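Local coordinates for AvrRpt2 (Erwinia amylovora, PDB 6HQZ), which acts as a type III effector of the papain-like C70 cysteine protease family and probably cleaves proteins of the host plant after delivery, at residues E16-C24 with S33-P41; W104-I112 with I120-D129. All blocks are in the same frame, centred on the assembly; numbering follows the deposited sequence.

Contact 1. Residues E16-C24 with S33-P41; sequences ERMGCWYAC and SSGPRLGLP
M18, W21 and P36 meet in the packing of a helix start against a loop, here in a papain-like cysteine protease: residues 33-39 run past the N-terminal end of helix 19-27 and lead into the next helix, 40-45. A type II turn from E16 to G19 introduces the first helix, with M18 as its N-cap. The indole of W21 meets S34, G35 and P36. Its CG is anti to the backbone N (chi1 163°), which swings the indole toward residues 34-36, where P36 CD sits over the six-membered ring, 3.9 Å from the centroid, a CH-pi contact only 17° off the normal. At the pyrrole side W21 NE1 donates to S34 O at 3.3 Å, a bent bond whose donor sits above the carbonyl plane. W21 CD1 stands 3.6 Å above the middle of the Y22 ring, while S34 N and S33 C lie at that ring's edge. G35 passes close to the indole, its CA 3.5 Å from W21 NE1. Next to P36, the chain of M18, bent at chi2 and chi3, brings CE to 3.8 Å from L40 CD2, the two side chains running past each other in opposite directions. Papain-like proteases carry their nucleophile at the start of this helix, a position consistent with C20. L40 packs there too, with CD1 3.6 Å from C20 SG.

Contact 2. Residues W104-I112 with I120-D129; sequences WHMSVLTGI and IFHDPQRGPD
I120 lies across from T110 and G111 in the antiparallel beta hairpin of strands 104-113 and 118-123, where a classic bulge lets two residues face one. The I120 side chain can be followed outward. CB is 3.5 Å from G111 O. With CG1 anti to its own carbonyl carbon (chi1 -51°), the longer branch runs along the G111 peptide, and CD1 reaches 3.8 Å from G111 C beside I112 N. The shorter branch, CG2, meets T110 OG1 at 3.5 Å, the two side chains crossing at about a right angle. In the backbone, I120 O accepts from both bulge amides: a nearly straight bond from T110 N at 2.8 Å and a weak one from G111 N at 3.4 Å. V108 and H122 form a hydrogen-bonded pair. The hairpin carries H105 and D123, probably the histidine and acidic residue of a papain-like active site. T110 CG2 makes a CH-pi contact over one face of the H122 imidazole, 4.3 Å from the centroid and 8° off the normal, and a water joins T110 OG1 to D129 OD1. The imidazole's rotation is fixed at both nitrogens: NE2 is hydrogen-bonded to V8 O, and ND1 accepts in the ring plane from D129 N at 3.2 Å.

Contact 1 closes before contact 2 opens, so the two come in series along one papain-like domain, their centres about 15 Å apart. The first joins helix 19-27 to the start of helix 40-45; the second joins two neighbouring strands of the antiparallel sheet. They meet directly, because helix 19-27 lies against strand 104-113: W21 CA is 3.6 Å from M106 SD, and C24 SG packs on V108 CG2. From helix 40-45, L40 also packs on W104. This is the helix-against-sheet arrangement of papain-like proteases, whose active site lies between the helix start and the strands; C20 SG lies 5.7 Å from H105 ND1, consistent with a cysteine-histidine pair of that kind.

Contact 1. Residues E16-C24 with S33-P41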
loop_
_atom_site.group_PDB
_atom_site.type_symbol
_atom_site.label_atom_id
_atom_site.label_comp_id
_atom_site.label_asym_id
_atom_site.label_seq_id
_atom_site.Cartn_x
_atom_site.Cartn_y
_atom_site.Cartn_z
ATOM N N GLU A 16 -4.212 26.070 -21.301
ATOM C CA GLU A 16 -4.321 25.097 -22.366
ATOM C C GLU A 16 -5.699 24.414 -22.306
ATOM O O GLU A 16 -6.273 24.244 -21.244
ATOM C CB GLU A 16 -3.223 24.038 -22.148
ATOM C CG GLU A 16 -2.985 23.240 -23.418
ATOM C CD GLU A 16 -1.999 22.087 -23.256
ATOM O OE1 GLU A 16 -1.530 21.589 -24.306
ATOM O OE2 GLU A 16 -1.708 21.681 -22.104
ATOM N N ARG A 17 -6.189 23.981 -23.451
ATOM C CA ARG A 17 -7.443 23.222 -23.500
ATOM C C ARG A 17 -7.314 21.818 -22.887
ATOM O O ARG A 17 -6.407 21.105 -23.227
ATOM C CB ARG A 17 -7.790 23.114 -24.971
ATOM C CG ARG A 17 -8.968 22.261 -25.377
ATOM C CD ARG A 17 -9.168 22.525 -26.868
ATOM N NE ARG A 17 -10.260 21.760 -27.456
ATOM C CZ ARG A 17 -10.750 21.936 -28.690
ATOM N NH1 ARG A 17 -10.282 22.881 -29.510
ATOM N NH2 ARG A 17 -11.772 21.174 -29.087
ATOM N N MET A 18 -8.228 21.434 -22.008
ATOM C CA MET A 18 -8.138 20.191 -21.256
ATOM C C MET A 18 -6.764 20.103 -20.563
ATOM O O MET A 18 -6.142 19.048 -20.456
ATOM C CB MET A 18 -8.349 19.011 -22.192
ATOM C CG MET A 18 -9.782 18.920 -22.691
ATOM S SD MET A 18 -10.718 18.292 -21.299
ATOM C CE MET A 18 -9.812 16.697 -21.034
ATOM N N GLY A 19 -6.306 21.254 -20.126
ATOM C CA GLY A 19 -4.987 21.381 -19.528
ATOM C C GLY A 19 -4.802 20.471 -18.332
ATOM O O GLY A 19 -3.674 20.006 -18.140
ATOM N N CYS A 20 -5.865 20.172 -17.557
ATOM C CA CYS A 20 -5.743 19.321 -16.370
ATOM C C CYS A 20 -5.429 17.881 -16.776
ATOM O O CYS A 20 -4.641 17.213 -16.094
ATOM C CB CYS A 20 -6.929 19.430 -15.409
ATOM S SG CYS A 20 -8.483 19.079 -16.206
ATOM N N TRP A 21 -5.953 17.430 -17.914
ATOM C CA TRP A 21 -5.576 16.086 -18.416
ATOM C C TRP A 21 -4.046 15.961 -18.682
ATOM O O TRP A 21 -3.381 14.952 -18.293
ATOM C CB TRP A 21 -6.397 15.721 -19.657
ATOM C CG TRP A 21 -5.797 14.559 -20.493
ATOM C CD1 TRP A 21 -4.923 14.649 -21.531
ATOM C CD2 TRP A 21 -6.041 13.175 -20.289
ATOM N NE1 TRP A 21 -4.608 13.382 -21.997
ATOM C CE2 TRP A 21 -5.309 12.463 -21.268
ATOM C CE3 TRP A 21 -6.867 12.475 -19.430
ATOM C CZ2 TRP A 21 -5.323 11.081 -21.355
ATOM C CZ3 TRP A 21 -6.885 11.091 -19.516
ATOM C CH2 TRP A 21 -6.125 10.416 -20.466
ATOM N N TYR A 22 -3.506 16.956 -19.363
ATOM C CA TYR A 22 -2.097 16.861 -19.768
ATOM C C TYR A 22 -1.230 16.981 -18.540
ATOM O O TYR A 22 -0.232 16.233 -18.414
ATOM C CB TYR A 22 -1.717 17.876 -20.832
ATOM C CG TYR A 22 -2.517 17.660 -22.093
ATOM C CD1 TYR A 22 -2.178 16.627 -22.975
ATOM C CD2 TYR A 22 -3.625 18.452 -22.412
ATOM C CE1 TYR A 22 -2.892 16.399 -24.146
ATOM C CE2 TYR A 22 -4.353 18.234 -23.584
ATOM C CZ TYR A 22 -3.961 17.212 -24.445
ATOM O OH TYR A 22 -4.651 16.961 -25.574
ATOM N N ALA A 23 -1.620 17.870 -17.630
ATOM C CA ALA A 23 -0.866 18.006 -16.401
ATOM C C ALA A 23 -0.873 16.723 -15.560
ATOM O O ALA A 23 0.209 16.306 -15.088
ATOM C CB ALA A 23 -1.328 19.187 -15.581
ATOM N N CYS A 24 -2.052 16.120 -15.354
ATOM C CA CYS A 24 -2.174 14.928 -14.544
ATOM C C CYS A 24 -1.403 13.755 -15.187
ATOM O O CYS A 24 -0.733 13.024 -14.490
ATOM C CB CYS A 24 -3.662 14.564 -14.295
ATOM S SG CYS A 24 -4.471 15.758 -13.194
ATOM N N SER A 33 0.287 12.985 -26.191
ATOM C CA SER A 33 0.045 14.081 -27.102
ATOM C C SER A 33 -1.432 14.380 -27.408
ATOM O O SER A 33 -1.690 15.335 -28.146
ATOM C CB SER A 33 0.711 13.750 -28.423
ATOM O OG SER A 33 -0.085 12.803 -29.110
ATOM N N SER A 34 -2.375 13.551 -26.929
ATOM C CA SER A 34 -3.801 13.756 -27.193
ATOM C C SER A 34 -4.649 13.266 -26.025
ATOM O O SER A 34 -4.193 12.548 -25.150
ATOM C CB SER A 34 -4.217 13.063 -28.492
ATOM O OG SER A 34 -4.133 11.658 -28.369
ATOM N N GLY A 35 -5.904 13.672 -26.005
ATOM C CA GLY A 35 -6.729 13.433 -24.843
ATOM C C GLY A 35 -8.143 13.236 -25.282
ATOM O O GLY A 35 -8.441 13.250 -26.475
ATOM N N PRO A 36 -9.032 13.066 -24.324
ATOM C CA PRO A 36 -10.426 12.898 -24.653
ATOM C C PRO A 36 -10.906 14.038 -25.542
ATOM O O PRO A 36 -10.513 15.211 -25.370
ATOM C CB PRO A 36 -11.091 12.911 -23.299
ATOM C CG PRO A 36 -10.000 12.401 -22.373
ATOM C CD PRO A 36 -8.819 13.135 -22.874
ATOM N N ARG A 37 -11.722 13.660 -26.501
ATOM C CA ARG A 37 -12.081 14.527 -27.599
ATOM C C ARG A 37 -13.120 15.536 -27.096
ATOM O O ARG A 37 -13.169 16.694 -27.530
ATOM C CB ARG A 37 -12.626 13.663 -28.739
ATOM C CG ARG A 37 -12.668 14.343 -30.100
ATOM C CD ARG A 37 -13.618 13.653 -31.077
ATOM N NE ARG A 37 -14.336 14.641 -31.911
ATOM C CZ ARG A 37 -15.469 15.283 -31.577
ATOM N NH1 ARG A 37 -16.082 15.072 -30.406
ATOM N NH2 ARG A 37 -16.003 16.157 -32.426
ATOM N N LEU A 38 -13.967 15.085 -26.175
ATOM C CA LEU A 38 -14.923 15.983 -25.556
ATOM C C LEU A 38 -14.336 16.352 -24.161
ATOM O O LEU A 38 -13.295 15.818 -23.702
ATOM C CB LEU A 38 -16.355 15.372 -25.514
ATOM C CG LEU A 38 -17.167 15.056 -26.800
ATOM C CD1 LEU A 38 -18.470 14.337 -26.438
ATOM C CD2 LEU A 38 -17.487 16.264 -27.700
ATOM N N GLY A 39 -15.010 17.274 -23.510
ATOM C CA GLY A 39 -14.572 17.797 -22.248
ATOM C C GLY A 39 -14.737 16.870 -21.074
ATOM O O GLY A 39 -15.114 15.678 -21.181
ATOM N N LEU A 40 -14.458 17.466 -19.936
ATOM C CA LEU A 40 -14.537 16.798 -18.674
ATOM C C LEU A 40 -15.942 16.301 -18.269
ATOM O O LEU A 40 -16.065 15.136 -17.792
ATOM C CB LEU A 40 -13.986 17.718 -17.606
ATOM C CG LEU A 40 -12.490 17.949 -17.673
ATOM C CD1 LEU A 40 -12.042 18.669 -16.406
ATOM C CD2 LEU A 40 -11.716 16.653 -17.789
ATOM N N PRO A 41 -16.973 17.167 -18.388
ATOM C CA PRO A 41 -18.330 16.659 -18.072
ATOM C C PRO A 41 -18.721 15.406 -18.852
ATOM O O PRO A 41 -19.325 14.502 -18.284
ATOM C CB PRO A 41 -19.266 17.806 -18.462
ATOM C CG PRO A 41 -18.399 18.997 -18.694
ATOM C CD PRO A 41 -16.979 18.614 -18.729
#

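Contact 2. Residues W104-I112 with I120-D129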
loop_
_atom_site.group_PDB
_atom_site.type_symbol
_atom_site.label_atom_id
_atom_site.label_comp_id
_atom_site.label_asym_id
_atom_site.label_seq_id
_atom_site.Cartn_x
_atom_site.Cartn_y
_atom_site.Cartn_z
ATOM N N TRP A 104 -16.270 19.956 -13.470
ATOM C CA TRP A 104 -15.510 18.760 -13.298
ATOM C C TRP A 104 -14.018 19.124 -13.453
ATOM O O TRP A 104 -13.655 20.008 -14.237
ATOM C CB TRP A 104 -15.901 17.679 -14.309
ATOM C CG TRP A 104 -17.253 17.108 -14.003
ATOM C CD1 TRP A 104 -18.450 17.644 -14.397
ATOM C CD2 TRP A 104 -17.555 16.034 -13.156
ATOM N NE1 TRP A 104 -19.493 16.905 -13.884
ATOM C CE2 TRP A 104 -18.960 15.903 -13.124
ATOM C CE3 TRP A 104 -16.774 15.129 -12.416
ATOM C CZ2 TRP A 104 -19.599 14.904 -12.394
ATOM C CZ3 TRP A 104 -17.407 14.188 -11.673
ATOM C CH2 TRP A 104 -18.820 14.067 -11.688
ATOM N N HIS A 105 -13.207 18.416 -12.727
ATOM C CA HIS A 105 -11.750 18.626 -12.677
ATOM C C HIS A 105 -10.997 17.310 -12.554
ATOM O O HIS A 105 -11.545 16.311 -12.082
ATOM C CB HIS A 105 -11.404 19.549 -11.465
ATOM C CG HIS A 105 -11.999 20.892 -11.595
ATOM N ND1 HIS A 105 -11.325 21.940 -12.164
ATOM C CD2 HIS A 105 -13.266 21.326 -11.384
ATOM C CE1 HIS A 105 -12.108 22.999 -12.190
ATOM N NE2 HIS A 105 -13.302 22.648 -11.747
ATOM N N MET A 106 -9.700 17.340 -12.872
ATOM C CA MET A 106 -8.843 16.229 -12.672
ATOM C C MET A 106 -7.714 16.621 -11.762
ATOM O O MET A 106 -7.191 17.733 -11.905
ATOM C CB MET A 106 -8.272 15.783 -13.992
ATOM C CG MET A 106 -9.205 15.081 -14.915
ATOM S SD MET A 106 -8.336 14.749 -16.446
ATOM C CE MET A 106 -7.157 13.550 -15.837
ATOM N N SER A 107 -7.351 15.708 -10.845
ATOM C CA SER A 107 -6.287 15.939 -9.886
ATOM C C SER A 107 -5.551 14.671 -9.678
ATOM O O SER A 107 -5.987 13.604 -10.136
ATOM C CB SER A 107 -6.858 16.437 -8.569
ATOM O OG SER A 107 -7.445 17.728 -8.715
ATOM N N VAL A 108 -4.418 14.748 -9.002
ATOM C CA VAL A 108 -3.604 13.572 -8.758
ATOM C C VAL A 108 -3.479 13.249 -7.324
ATOM O O VAL A 108 -2.936 14.054 -6.564
ATOM C CB VAL A 108 -2.167 13.746 -9.349
ATOM C CG1 VAL A 108 -1.357 12.467 -9.005
ATOM C CG2 VAL A 108 -2.228 13.958 -10.862
ATOM N N LEU A 109 -4.008 12.070 -6.955
ATOM C CA LEU A 109 -3.944 11.524 -5.610
ATOM C C LEU A 109 -2.531 11.052 -5.347
ATOM O O LEU A 109 -1.997 10.250 -6.142
ATOM C CB LEU A 109 -4.858 10.327 -5.441
ATOM C CG LEU A 109 -4.934 9.763 -4.022
ATOM C CD1 LEU A 109 -5.462 10.764 -2.968
ATOM C CD2 LEU A 109 -5.787 8.519 -4.142
ATOM N N THR A 110 -1.963 11.514 -4.254
ATOM C CA THR A 110 -0.550 11.135 -3.883
ATOM C C THR A 110 -0.347 10.463 -2.513
ATOM O O THR A 110 0.710 9.837 -2.279
ATOM C CB THR A 110 0.393 12.339 -3.926
ATOM O OG1 THR A 110 0.070 13.247 -2.830
ATOM C CG2 THR A 110 0.321 12.994 -5.314
ATOM N N GLY A 111 -1.242 10.729 -1.562
ATOM C CA GLY A 111 -1.143 10.156 -0.275
ATOM C C GLY A 111 -2.386 10.307 0.551
ATOM O O GLY A 111 -3.366 10.874 0.105
ATOM N N ILE A 112 -2.331 9.807 1.773
ATOM C CA ILE A 112 -3.471 9.856 2.740
ATOM C C ILE A 112 -2.947 10.402 4.027
ATOM O O ILE A 112 -1.873 9.970 4.528
ATOM C CB ILE A 112 -4.065 8.452 2.995
ATOM C CG1 ILE A 112 -4.550 7.834 1.671
ATOM C CG2 ILE A 112 -5.201 8.481 4.031
ATOM C CD1 ILE A 112 -5.653 8.626 0.948
ATOM N N ILE A 120 -4.395 13.540 -0.022
ATOM C CA ILE A 120 -3.382 14.472 -0.390
ATOM C C ILE A 120 -3.271 14.415 -1.911
ATOM O O ILE A 120 -3.115 13.357 -2.473
ATOM C CB ILE A 120 -2.000 14.110 0.211
ATOM C CG1 ILE A 120 -2.141 13.879 1.735
ATOM C CG2 ILE A 120 -1.036 15.191 -0.083
ATOM C CD1 ILE A 120 -0.909 13.338 2.402
ATOM N N PHE A 121 -3.295 15.584 -2.562
ATOM C CA PHE A 121 -3.368 15.589 -4.011
ATOM C C PHE A 121 -2.756 16.832 -4.592
ATOM O O PHE A 121 -2.728 17.910 -3.958
ATOM C CB PHE A 121 -4.826 15.441 -4.487
ATOM C CG PHE A 121 -5.709 16.597 -4.160
ATOM C CD1 PHE A 121 -6.249 16.765 -2.868
ATOM C CD2 PHE A 121 -6.024 17.541 -5.140
ATOM C CE1 PHE A 121 -7.095 17.846 -2.591
ATOM C CE2 PHE A 121 -6.891 18.623 -4.866
ATOM C CZ PHE A 121 -7.396 18.813 -3.599
ATOM N N HIS A 122 -2.238 16.658 -5.805
ATOM C CA HIS A 122 -1.732 17.725 -6.639
ATOM C C HIS A 122 -2.923 18.199 -7.494
ATOM O O HIS A 122 -3.479 17.419 -8.240
ATOM C CB HIS A 122 -0.678 17.245 -7.637
ATOM C CG HIS A 122 0.668 16.994 -7.028
ATOM N ND1 HIS A 122 1.016 17.471 -5.780
ATOM C CD2 HIS A 122 1.752 16.353 -7.509
ATOM C CE1 HIS A 122 2.254 17.091 -5.505
ATOM N NE2 HIS A 122 2.741 16.456 -6.560
ATOM N N ASP A 123 -3.197 19.492 -7.445
ATOM C CA ASP A 123 -4.286 20.116 -8.222
ATOM C C ASP A 123 -3.637 21.012 -9.277
ATOM O O ASP A 123 -2.992 22.014 -8.960
ATOM C CB ASP A 123 -5.163 20.923 -7.299
ATOM C CG ASP A 123 -6.425 21.468 -7.997
ATOM O OD1 ASP A 123 -6.334 22.044 -9.079
ATOM O OD2 ASP A 123 -7.483 21.401 -7.410
ATOM N N PRO A 124 -3.773 20.654 -10.553
ATOM C CA PRO A 124 -3.135 21.387 -11.583
ATOM C C PRO A 124 -3.520 22.880 -11.642
ATOM O O PRO A 124 -2.838 23.681 -12.331
ATOM C CB PRO A 124 -3.602 20.684 -12.872
ATOM C CG PRO A 124 -4.172 19.394 -12.480
ATOM C CD PRO A 124 -4.476 19.465 -11.018
ATOM N N GLN A 125 -4.609 23.270 -10.970
ATOM C CA GLN A 125 -4.977 24.656 -10.967
ATOM C C GLN A 125 -4.875 25.340 -9.644
ATOM O O GLN A 125 -4.989 26.523 -9.611
ATOM C CB GLN A 125 -6.375 24.834 -11.568
ATOM C CG GLN A 125 -6.745 26.250 -11.860
ATOM C CD GLN A 125 -5.643 27.156 -12.454
ATOM O OE1 GLN A 125 -5.136 26.878 -13.544
ATOM N NE2 GLN A 125 -5.342 28.300 -11.787
ATOM N N ARG A 126 -4.662 24.611 -8.572
ATOM C CA ARG A 126 -4.550 25.161 -7.278
ATOM C C ARG A 126 -3.238 24.948 -6.586
ATOM O O ARG A 126 -2.868 25.797 -5.766
ATOM C CB ARG A 126 -5.670 24.632 -6.409
ATOM C CG ARG A 126 -6.980 25.193 -6.847
ATOM C CD ARG A 126 -7.074 26.589 -6.301
ATOM N NE ARG A 126 -8.458 26.944 -6.213
ATOM C CZ ARG A 126 -9.164 27.275 -7.261
ATOM N NH1 ARG A 126 -8.580 27.387 -8.461
ATOM N NH2 ARG A 126 -10.421 27.575 -7.075
ATOM N N GLY A 127 -2.475 23.930 -6.993
ATOM C CA GLY A 127 -1.149 23.753 -6.468
ATOM C C GLY A 127 -0.845 22.354 -5.961
ATOM O O GLY A 127 -1.748 21.476 -5.831
ATOM N N PRO A 128 0.434 22.138 -5.554
ATOM C CA PRO A 128 0.817 20.845 -5.045
ATOM C C PRO A 128 0.379 20.563 -3.611
ATOM O O PRO A 128 0.273 21.459 -2.830
ATOM C CB PRO A 128 2.381 20.897 -5.058
ATOM C CG PRO A 128 2.707 22.325 -4.997
ATOM C CD PRO A 128 1.572 23.051 -5.665
ATOM N N ASP A 129 0.272 19.285 -3.274
ATOM C CA ASP A 129 0.184 18.816 -1.879
ATOM C C ASP A 129 -0.965 19.488 -1.122
ATOM O O ASP A 129 -0.863 19.788 0.050
ATOM C CB ASP A 129 1.530 19.019 -1.148
ATOM C CG ASP A 129 2.618 18.221 -1.803
ATOM O OD1 ASP A 129 2.315 17.094 -2.223
ATOM O OD2 ASP A 129 3.732 18.710 -1.904
HETATM O O HOH W 1 0.165 15.813 -3.407
#